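Local coordinates for phosphatidylglycerol lysyltransferase C-terminal domain-containing protein (PDB 2HQY) that binds coenzyme A and probably acts as an acyl- or aminoacyl-transferase with an acetyltransferase-like fold, its substrate being unknown, at residues Asp6-Thr14 against Tyr196-Gly205; Phe18-Leu29 against Tyr64-Asp72. All coordinates share one frame; numbering follows the deposited sequence.

Interaction 1 of 2, residues Asp6-Thr14 against Tyr196-Gly205; sequences DITLADRDT and YALHNFEALG
Leu9, in a short 3-10 turn, drives its branched end into a corner made by Tyr196, Asn200, Ala203 and Leu204, where helix 185-199 gives way to helix 201-204 and a Schellman motif at Gly205 closes the second helix. This corner is the tight half of the contact. Leu9 CD2 lies 3.3 Å from Leu204 CD2, less than methyls usually keep, and also touches Tyr196 OH. The other branch, CD1, reaches Ala203 CB at 4.0 Å and lies against the amide of Asn200, whose side chain runs at about a right angle to that of Leu9. A forked aliphatic suits this place because its two methyls spread over several neighbours, CD2 alone reaching Leu204 and Tyr196. Asn200 is also tied to the preceding helix: ND2 sits 3.5 Å above the plane of the Tyr196 ring, over its centre, and donates to Tyr196 O. The polar ends of both residues are claimed by the second subunit, Tyr196 OH by its Asp6 and Asn200 OD1 by its Gln44, which places the corner in the dimer interface.

The looser side is polar and partly exposed. A water donates to both Leu9 O and Ala203 O. Arg12, with CG anti to the backbone N (chi1 -176°) and the chain extended to NE, spans the distance to the helix end. There NH1 donates to Ala203 O at 3.1 Å, approaching from above the carbonyl plane, with an N-H...O angle of 147°. Gly205 CA lies 3.4 Å above the guanidinium plane, toward its rim. Glycine suits both the positive phi of 92° and this closeness, since a CB would collide with Arg12 CZ. Leu204 O, buried here, has no polar partner in the model; Arg12 CD lies 3.7 Å from it.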
loop_
_atom_site.group_PDB
_atom_site.type_symbol
_atom_site.label_atom_id
_atom_site.label_comp_id
_atom_site.label_asym_id
_atom_site.label_seq_id
_atom_site.Cartn_x
_atom_site.Cartn_y
_atom_site.Cartn_z
ATOM N N ASP A 6 -4.555 7.863 6.323
ATOM C CA ASP A 6 -4.520 6.564 5.648
ATOM C C ASP A 6 -5.573 5.638 6.237
ATOM O O ASP A 6 -5.705 5.507 7.454
ATOM C CB ASP A 6 -3.147 5.907 5.795
ATOM C CG ASP A 6 -2.033 6.756 5.264
ATOM O OD1 ASP A 6 -2.283 7.680 4.448
ATOM O OD2 ASP A 6 -0.887 6.503 5.698
ATOM N N ILE A 7 -6.307 4.944 5.374
ATOM C CA ILE A 7 -7.280 3.984 5.865
ATOM C C ILE A 7 -6.558 2.765 6.479
ATOM O O ILE A 7 -5.524 2.329 5.977
ATOM C CB ILE A 7 -8.252 3.551 4.749
ATOM C CG1 ILE A 7 -9.471 2.856 5.401
ATOM C CG2 ILE A 7 -7.501 2.724 3.668
ATOM C CD1 ILE A 7 -10.611 2.456 4.479
ATOM N N THR A 8 -7.097 2.250 7.581
ATOM C CA THR A 8 -6.550 1.043 8.225
ATOM C C THR A 8 -7.653 0.137 8.757
ATOM O O THR A 8 -8.788 0.575 8.947
ATOM C CB THR A 8 -5.590 1.379 9.408
ATOM O OG1 THR A 8 -6.326 1.919 10.517
ATOM C CG2 THR A 8 -4.555 2.349 9.015
ATOM N N LEU A 9 -7.289 -1.117 9.058
ATOM C CA LEU A 9 -8.183 -2.048 9.780
ATOM C C LEU A 9 -8.915 -1.443 10.974
ATOM O O LEU A 9 -10.080 -1.762 11.219
ATOM C CB LEU A 9 -7.376 -3.212 10.339
ATOM C CG LEU A 9 -6.597 -4.028 9.334
ATOM C CD1 LEU A 9 -5.758 -5.140 10.044
ATOM C CD2 LEU A 9 -7.606 -4.647 8.359
ATOM N N ALA A 10 -8.219 -0.591 11.723
ATOM C CA ALA A 10 -8.751 -0.025 12.963
ATOM C C ALA A 10 -9.917 0.925 12.724
ATOM O O ALA A 10 -10.645 1.282 13.646
ATOM C CB ALA A 10 -7.625 0.673 13.747
ATOM N N ASP A 11 -10.105 1.330 11.472
ATOM C CA ASP A 11 -11.112 2.334 11.125
ATOM C C ASP A 11 -12.455 1.729 10.741
ATOM O O ASP A 11 -13.344 2.442 10.268
ATOM C CB ASP A 11 -10.597 3.225 9.986
ATOM C CG ASP A 11 -9.341 3.967 10.374
ATOM O OD1 ASP A 11 -9.317 4.618 11.449
ATOM O OD2 ASP A 11 -8.373 3.882 9.608
ATOM N N ARG A 12 -12.591 0.423 10.932
ATOM C CA ARG A 12 -13.806 -0.288 10.565
ATOM C C ARG A 12 -15.074 0.361 11.139
ATOM O O ARG A 12 -16.002 0.664 10.386
ATOM C CB ARG A 12 -13.707 -1.738 11.016
ATOM C CG ARG A 12 -14.890 -2.543 10.582
ATOM C CD ARG A 12 -14.603 -3.995 10.888
ATOM N NE ARG A 12 -15.792 -4.779 11.123
ATOM C CZ ARG A 12 -15.775 -6.010 11.621
ATOM N NH1 ARG A 12 -14.609 -6.577 11.951
ATOM N NH2 ARG A 12 -16.929 -6.672 11.795
ATOM N N ASP A 13 -15.100 0.590 12.453
ATOM C CA ASP A 13 -16.300 1.159 13.114
ATOM C C ASP A 13 -16.633 2.543 12.585
ATOM O O ASP A 13 -17.809 2.868 12.360
ATOM C CB ASP A 13 -16.130 1.206 14.638
ATOM C CG ASP A 13 -16.138 -0.183 15.294
ATOM O OD1 ASP A 13 -16.454 -1.201 14.633
ATOM O OD2 ASP A 13 -15.821 -0.264 16.504
ATOM N N THR A 14 -15.602 3.366 12.397
ATOM C CA THR A 14 -15.775 4.739 11.925
ATOM C C THR A 14 -16.405 4.789 10.523
ATOM O O THR A 14 -17.387 5.547 10.292
ATOM C CB THR A 14 -14.415 5.502 11.917
ATOM O OG1 THR A 14 -13.941 5.655 13.261
ATOM C CG2 THR A 14 -14.542 6.904 11.255
ATOM N N TYR A 196 -4.045 -9.504 1.104
ATOM C CA TYR A 196 -4.270 -8.619 2.270
ATOM C C TYR A 196 -5.575 -9.009 2.971
ATOM O O TYR A 196 -5.625 -9.113 4.195
ATOM C CB TYR A 196 -4.317 -7.154 1.826
ATOM C CG TYR A 196 -4.630 -6.188 2.947
ATOM C CD1 TYR A 196 -3.618 -5.471 3.591
ATOM C CD2 TYR A 196 -5.949 -5.993 3.355
ATOM C CE1 TYR A 196 -3.929 -4.571 4.609
ATOM C CE2 TYR A 196 -6.278 -5.105 4.377
ATOM C CZ TYR A 196 -5.281 -4.387 4.980
ATOM O OH TYR A 196 -5.608 -3.519 6.010
ATOM N N ALA A 197 -6.635 -9.206 2.193
ATOM C CA ALA A 197 -7.935 -9.598 2.766
ATOM C C ALA A 197 -7.878 -10.894 3.547
ATOM O O ALA A 197 -8.437 -10.993 4.662
ATOM C CB ALA A 197 -8.984 -9.714 1.667
ATOM N N LEU A 198 -7.232 -11.906 2.967
ATOM C CA LEU A 198 -7.077 -13.211 3.667
ATOM C C LEU A 198 -6.227 -13.084 4.935
ATOM O O LEU A 198 -6.577 -13.624 6.003
ATOM C CB LEU A 198 -6.486 -14.275 2.708
ATOM C CG LEU A 198 -7.499 -14.788 1.631
ATOM C CD1 LEU A 198 -6.785 -15.758 0.673
ATOM C CD2 LEU A 198 -8.765 -15.470 2.229
ATOM N N HIS A 199 -5.101 -12.374 4.835
ATOM C CA HIS A 199 -4.250 -12.182 6.005
ATOM C C HIS A 199 -4.964 -11.410 7.149
ATOM O O HIS A 199 -4.633 -11.580 8.328
ATOM C CB HIS A 199 -3.026 -11.347 5.642
ATOM C CG HIS A 199 -1.974 -12.035 4.815
ATOM N ND1 HIS A 199 -1.022 -11.388 4.045
ATOM C CD2 HIS A 199 -1.816 -13.357 4.567
ATOM C CE1 HIS A 199 -0.291 -12.288 3.406
ATOM N NE2 HIS A 199 -0.755 -13.489 3.705
ATOM N N ASN A 200 -5.878 -10.522 6.792
ATOM C CA ASN A 200 -6.583 -9.696 7.773
ATOM C C ASN A 200 -8.091 -9.998 7.839
ATOM O O ASN A 200 -8.900 -9.140 8.172
ATOM C CB ASN A 200 -6.320 -8.237 7.424
ATOM C CG ASN A 200 -4.837 -7.904 7.526
ATOM O OD1 ASN A 200 -4.282 -7.847 8.643
ATOM N ND2 ASN A 200 -4.182 -7.721 6.380
ATOM N N PHE A 201 -8.443 -11.243 7.579
ATOM C CA PHE A 201 -9.826 -11.627 7.306
ATOM C C PHE A 201 -10.803 -11.232 8.428
ATOM O O PHE A 201 -11.839 -10.612 8.174
ATOM C CB PHE A 201 -9.866 -13.156 7.117
ATOM C CG PHE A 201 -11.071 -13.645 6.376
ATOM C CD1 PHE A 201 -11.124 -13.561 4.972
ATOM C CD2 PHE A 201 -12.139 -14.236 7.064
ATOM C CE1 PHE A 201 -12.222 -14.078 4.235
ATOM C CE2 PHE A 201 -13.269 -14.748 6.343
ATOM C CZ PHE A 201 -13.315 -14.664 4.926
ATOM N N GLU A 202 -10.462 -11.592 9.657
ATOM C CA GLU A 202 -11.355 -11.333 10.784
ATOM C C GLU A 202 -11.435 -9.862 11.130
ATOM O O GLU A 202 -12.532 -9.340 11.394
ATOM C CB GLU A 202 -10.944 -12.167 11.994
ATOM C CG GLU A 202 -11.304 -13.616 11.733
ATOM C CD GLU A 202 -11.279 -14.489 12.974
ATOM O OE1 GLU A 202 -10.412 -14.275 13.865
ATOM O OE2 GLU A 202 -12.126 -15.411 13.041
ATOM N N ALA A 203 -10.293 -9.174 11.113
ATOM C CA ALA A 203 -10.276 -7.740 11.423
ATOM C C ALA A 203 -11.160 -6.949 10.454
ATOM O O ALA A 203 -11.793 -5.983 10.848
ATOM C CB ALA A 203 -8.862 -7.188 11.386
ATOM N N LEU A 204 -11.135 -7.339 9.185
ATOM C CA LEU A 204 -11.927 -6.652 8.148
ATOM C C LEU A 204 -13.437 -6.880 8.275
ATOM O O LEU A 204 -14.218 -6.037 7.816
ATOM C CB LEU A 204 -11.465 -7.064 6.770
ATOM C CG LEU A 204 -10.078 -6.576 6.382
ATOM C CD1 LEU A 204 -9.642 -7.345 5.107
ATOM C CD2 LEU A 204 -10.081 -5.020 6.148
ATOM N N GLY A 205 -13.839 -7.998 8.886
ATOM C CA GLY A 205 -15.265 -8.342 8.980
ATOM C C GLY A 205 -15.773 -9.219 7.843
ATOM O O GLY A 205 -16.996 -9.297 7.590
HETATM O O HOH W 1 -10.923 -3.971 12.499
#

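Interaction 2 of 2, residues Phe18-Leu29 against Tyr64-Asp72; sequences FTMKSDRRNCDL and YMMPVGNGD
Arg24 NH1 gives the shortest polar bond of the contact, reaching Met66 O at 2.8 Å with a nearly straight N-H...O angle of 174°. The neighbouring NH2 donates to Pro67 O at 3.0 Å, at 150°. Both oxygens lie at the guanidinium edge, in its plane, although the nitrogens approach from above each carbonyl plane. Two successive peptide oxygens thus fix the rotation of the group, a task suited to arginine with its coplanar N-H bonds. Bends at chi2 and chi3 (the latter -77°) fold the chain so that the group meets the backbone here, where strand 61-69 is interrupted between Met65 and Val68.

Val68 CG2 covers one guanidinium face, 3.4 Å above its plane, and also meets the methyls of Leu29 tip to tip. The other branch, CG1, rests against Ser22 CB at 3.9 Å and the CB of Phe18, so a beta-branched residue fills both sides of this site. At the start of the break, Met65 curls its flexible chain until CE touches Asp28 CB at 3.9 Å. Ser22 OG donates to Thr19 O and accepts from Arg24 N in an ST turn, which ties down the backbone from which the arginine side chain starts.

A leucine in place of Arg24 would probably leave Met66 O and Pro67 O without these donors and untie the loop from the interrupted part of the strand. Within the two segments, this buried cation is met by neutral peptide oxygens and by carbon rather than by a carboxylate, which suggests that the partial negative charges of the two oxygens help to offset its positive charge.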
loop_
_atom_site.group_PDB
_atom_site.type_symbol
_atom_site.label_atom_id
_atom_site.label_comp_id
_atom_site.label_asym_id
_atom_site.label_seq_id
_atom_site.Cartn_x
_atom_site.Cartn_y
_atom_site.Cartn_z
ATOM N N PHE A 18 -20.967 5.173 8.806
ATOM C CA PHE A 18 -21.468 5.972 7.696
ATOM C C PHE A 18 -22.055 5.103 6.580
ATOM O O PHE A 18 -23.106 5.427 6.035
ATOM C CB PHE A 18 -20.341 6.854 7.107
ATOM C CG PHE A 18 -20.044 8.096 7.896
ATOM C CD1 PHE A 18 -20.707 9.292 7.615
ATOM C CD2 PHE A 18 -19.074 8.086 8.898
ATOM C CE1 PHE A 18 -20.456 10.454 8.360
ATOM C CE2 PHE A 18 -18.803 9.244 9.643
ATOM C CZ PHE A 18 -19.493 10.435 9.372
ATOM N N THR A 19 -21.337 4.056 6.160
ATOM C CA THR A 19 -21.756 3.330 4.960
ATOM C C THR A 19 -22.990 2.449 5.221
ATOM O O THR A 19 -23.848 2.325 4.348
ATOM C CB THR A 19 -20.609 2.449 4.357
ATOM O OG1 THR A 19 -20.111 1.589 5.380
ATOM C CG2 THR A 19 -19.460 3.315 3.805
ATOM N N MET A 20 -23.105 1.839 6.404
ATOM C CA MET A 20 -24.176 0.858 6.568
ATOM C C MET A 20 -25.542 1.539 6.448
ATOM O O MET A 20 -26.434 1.008 5.803
ATOM C CB MET A 20 -24.050 0.019 7.855
ATOM C CG MET A 20 -22.877 -1.001 7.797
ATOM S SD MET A 20 -22.993 -2.310 6.548
ATOM C CE MET A 20 -24.314 -3.304 7.178
ATOM N N LYS A 21 -25.670 2.736 7.016
ATOM C CA LYS A 21 -26.953 3.441 7.012
ATOM C C LYS A 21 -27.250 4.130 5.686
ATOM O O LYS A 21 -28.361 4.638 5.491
ATOM C CB LYS A 21 -27.021 4.460 8.158
ATOM C CG LYS A 21 -26.117 5.655 7.993
ATOM C CD LYS A 21 -26.404 6.696 9.078
ATOM C CE LYS A 21 -25.289 7.746 9.162
ATOM N NZ LYS A 21 -25.335 8.835 8.114
ATOM N N SER A 22 -26.258 4.182 4.798
ATOM C CA SER A 22 -26.380 4.919 3.535
ATOM C C SER A 22 -27.171 4.112 2.518
ATOM O O SER A 22 -27.387 2.913 2.701
ATOM C CB SER A 22 -24.999 5.259 2.967
ATOM O OG SER A 22 -24.419 4.129 2.326
ATOM N N ASP A 23 -27.593 4.756 1.437
ATOM C CA ASP A 23 -28.226 3.994 0.366
ATOM C C ASP A 23 -27.268 3.710 -0.793
ATOM O O ASP A 23 -27.678 3.381 -1.894
ATOM C CB ASP A 23 -29.572 4.636 -0.047
ATOM C CG ASP A 23 -30.723 4.233 0.914
ATOM O OD1 ASP A 23 -30.842 3.032 1.331
ATOM O OD2 ASP A 23 -31.515 5.130 1.268
ATOM N N ARG A 24 -25.973 3.783 -0.501
ATOM C CA ARG A 24 -24.937 3.504 -1.494
ATOM C C ARG A 24 -24.658 2.011 -1.594
ATOM O O ARG A 24 -24.373 1.373 -0.598
ATOM C CB ARG A 24 -23.667 4.262 -1.104
ATOM C CG ARG A 24 -23.952 5.739 -0.855
ATOM C CD ARG A 24 -23.927 6.529 -2.145
ATOM N NE ARG A 24 -22.539 6.716 -2.519
ATOM C CZ ARG A 24 -21.791 7.759 -2.166
ATOM N NH1 ARG A 24 -20.522 7.784 -2.541
ATOM N NH2 ARG A 24 -22.307 8.773 -1.458
ATOM N N ARG A 25 -24.735 1.464 -2.805
ATOM C CA ARG A 25 -24.568 0.029 -3.000
ATOM C C ARG A 25 -23.279 -0.350 -3.737
ATOM O O ARG A 25 -23.019 -1.526 -3.990
ATOM C CB ARG A 25 -25.790 -0.537 -3.715
ATOM C CG ARG A 25 -27.070 -0.292 -2.944
ATOM C CD ARG A 25 -28.238 -1.001 -3.584
ATOM N NE ARG A 25 -28.543 -0.495 -4.920
ATOM C CZ ARG A 25 -29.430 -1.054 -5.749
ATOM N NH1 ARG A 25 -30.088 -2.155 -5.396
ATOM N NH2 ARG A 25 -29.651 -0.523 -6.946
ATOM N N ASN A 26 -22.464 0.636 -4.090
ATOM C CA ASN A 26 -21.305 0.285 -4.905
ATOM C C ASN A 26 -20.181 -0.397 -4.118
ATOM O O ASN A 26 -19.921 -0.064 -2.936
ATOM C CB ASN A 26 -20.829 1.441 -5.755
ATOM C CG ASN A 26 -20.244 2.522 -4.951
ATOM O OD1 ASN A 26 -20.937 3.162 -4.164
ATOM N ND2 ASN A 26 -18.964 2.793 -5.179
ATOM N N CYS A 27 -19.560 -1.378 -4.766
ATOM C CA CYS A 27 -18.642 -2.291 -4.087
ATOM C C CYS A 27 -17.431 -1.556 -3.575
ATOM O O CYS A 27 -16.759 -2.036 -2.664
ATOM C CB CYS A 27 -18.203 -3.440 -5.020
ATOM S SG CYS A 27 -17.198 -2.946 -6.432
ATOM N N ASP A 28 -17.133 -0.395 -4.161
ATOM C CA ASP A 28 -15.956 0.361 -3.704
ATOM C C ASP A 28 -16.103 0.876 -2.278
ATOM O O ASP A 28 -15.123 1.348 -1.695
ATOM C CB ASP A 28 -15.615 1.486 -4.665
ATOM C CG ASP A 28 -15.120 0.947 -6.011
ATOM O OD1 ASP A 28 -14.460 -0.128 -6.017
ATOM O OD2 ASP A 28 -15.380 1.571 -7.042
ATOM N N LEU A 29 -17.324 0.835 -1.735
ATOM C CA LEU A 29 -17.556 1.277 -0.355
ATOM C C LEU A 29 -17.501 0.150 0.691
ATOM O O LEU A 29 -17.682 0.399 1.903
ATOM C CB LEU A 29 -18.888 2.047 -0.250
ATOM C CG LEU A 29 -18.829 3.454 -0.859
ATOM C CD1 LEU A 29 -20.217 4.050 -0.804
ATOM C CD2 LEU A 29 -17.847 4.342 -0.140
ATOM N N TYR A 64 -11.542 11.778 -5.706
ATOM C CA TYR A 64 -12.279 11.704 -4.432
ATOM C C TYR A 64 -13.524 10.868 -4.685
ATOM O O TYR A 64 -13.973 10.754 -5.816
ATOM C CB TYR A 64 -12.667 13.127 -3.961
ATOM C CG TYR A 64 -11.445 14.015 -3.744
ATOM C CD1 TYR A 64 -10.875 14.173 -2.469
ATOM C CD2 TYR A 64 -10.836 14.679 -4.821
ATOM C CE1 TYR A 64 -9.739 14.998 -2.266
ATOM C CE2 TYR A 64 -9.702 15.509 -4.624
ATOM C CZ TYR A 64 -9.171 15.640 -3.341
ATOM O OH TYR A 64 -8.066 16.451 -3.178
ATOM N N MET A 65 -14.073 10.240 -3.648
ATOM C CA MET A 65 -15.345 9.558 -3.806
ATOM C C MET A 65 -16.471 10.584 -3.586
ATOM O O MET A 65 -16.246 11.624 -2.982
ATOM C CB MET A 65 -15.409 8.400 -2.789
ATOM C CG MET A 65 -16.653 7.501 -2.877
ATOM S SD MET A 65 -16.565 6.251 -4.213
ATOM C CE MET A 65 -15.316 5.164 -3.564
ATOM N N MET A 66 -17.671 10.323 -4.119
ATOM C CA MET A 66 -18.836 11.107 -3.746
ATOM C C MET A 66 -18.970 10.999 -2.210
ATOM O O MET A 66 -18.945 9.886 -1.677
ATOM C CB MET A 66 -20.092 10.571 -4.472
ATOM C CG MET A 66 -21.407 11.344 -4.197
ATOM S SD MET A 66 -21.542 13.043 -4.863
ATOM C CE MET A 66 -23.257 13.439 -4.416
ATOM N N PRO A 67 -19.046 12.147 -1.497
ATOM C CA PRO A 67 -19.196 12.136 -0.039
ATOM C C PRO A 67 -20.371 11.289 0.433
ATOM O O PRO A 67 -21.452 11.320 -0.169
ATOM C CB PRO A 67 -19.425 13.604 0.296
ATOM C CG PRO A 67 -18.664 14.345 -0.811
ATOM C CD PRO A 67 -18.970 13.530 -2.022
ATOM N N VAL A 68 -20.138 10.540 1.501
ATOM C CA VAL A 68 -21.161 9.688 2.087
ATOM C C VAL A 68 -21.693 10.370 3.344
ATOM O O VAL A 68 -20.943 10.670 4.272
ATOM C CB VAL A 68 -20.602 8.286 2.453
ATOM C CG1 VAL A 68 -21.688 7.403 3.049
ATOM C CG2 VAL A 68 -20.017 7.600 1.211
ATOM N N GLY A 69 -23.001 10.585 3.376
ATOM C CA GLY A 69 -23.650 11.159 4.563
ATOM C C GLY A 69 -24.711 12.161 4.193
ATOM O O GLY A 69 -25.132 12.253 3.040
ATOM N N ASN A 70 -25.146 12.915 5.193
ATOM C CA ASN A 70 -26.196 13.899 4.985
ATOM C C ASN A 70 -25.697 15.210 5.539
ATOM O O ASN A 70 -25.094 15.263 6.606
ATOM C CB ASN A 70 -27.475 13.436 5.680
ATOM C CG ASN A 70 -28.014 12.136 5.087
ATOM O OD1 ASN A 70 -28.741 12.146 4.088
ATOM N ND2 ASN A 70 -27.636 11.012 5.684
ATOM N N GLY A 71 -25.901 16.272 4.805
ATOM C CA GLY A 71 -25.516 17.553 5.340
ATOM C C GLY A 71 -25.438 18.521 4.217
ATOM O O GLY A 71 -26.145 18.384 3.209
ATOM N N ASP A 72 -24.579 19.517 4.399
ATOM C CA ASP A 72 -24.429 20.548 3.408
ATOM C C ASP A 72 -23.435 20.059 2.354
ATOM O O ASP A 72 -22.230 20.250 2.476
ATOM C CB ASP A 72 -23.958 21.833 4.070
ATOM C CG ASP A 72 -23.963 23.012 3.133
ATOM O OD1 ASP A 72 -24.100 22.820 1.898
ATOM O OD2 ASP A 72 -23.840 24.153 3.641
#

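In the fold
Helix 12-19 joins the two contacts: its first turn supplies Arg12 to interaction 1, and Phe18 and Thr19 farther along it belong to interaction 2. The centres lie about 18 Å apart. Along the chain the order is 6-14, 18-29, 64-72, 196-205, so the shorter closure of interaction 2 falls within the longer closure of interaction 1. Interaction 2 ties the early part of the chain together, fastening the loop after the helix to strand 61-69. Interaction 1, in the interface with the second subunit, brings the turn before the helix and its first residue against the end of helix 185-199, which carries the coenzyme A-binding Glu190, and the short helix 201-204.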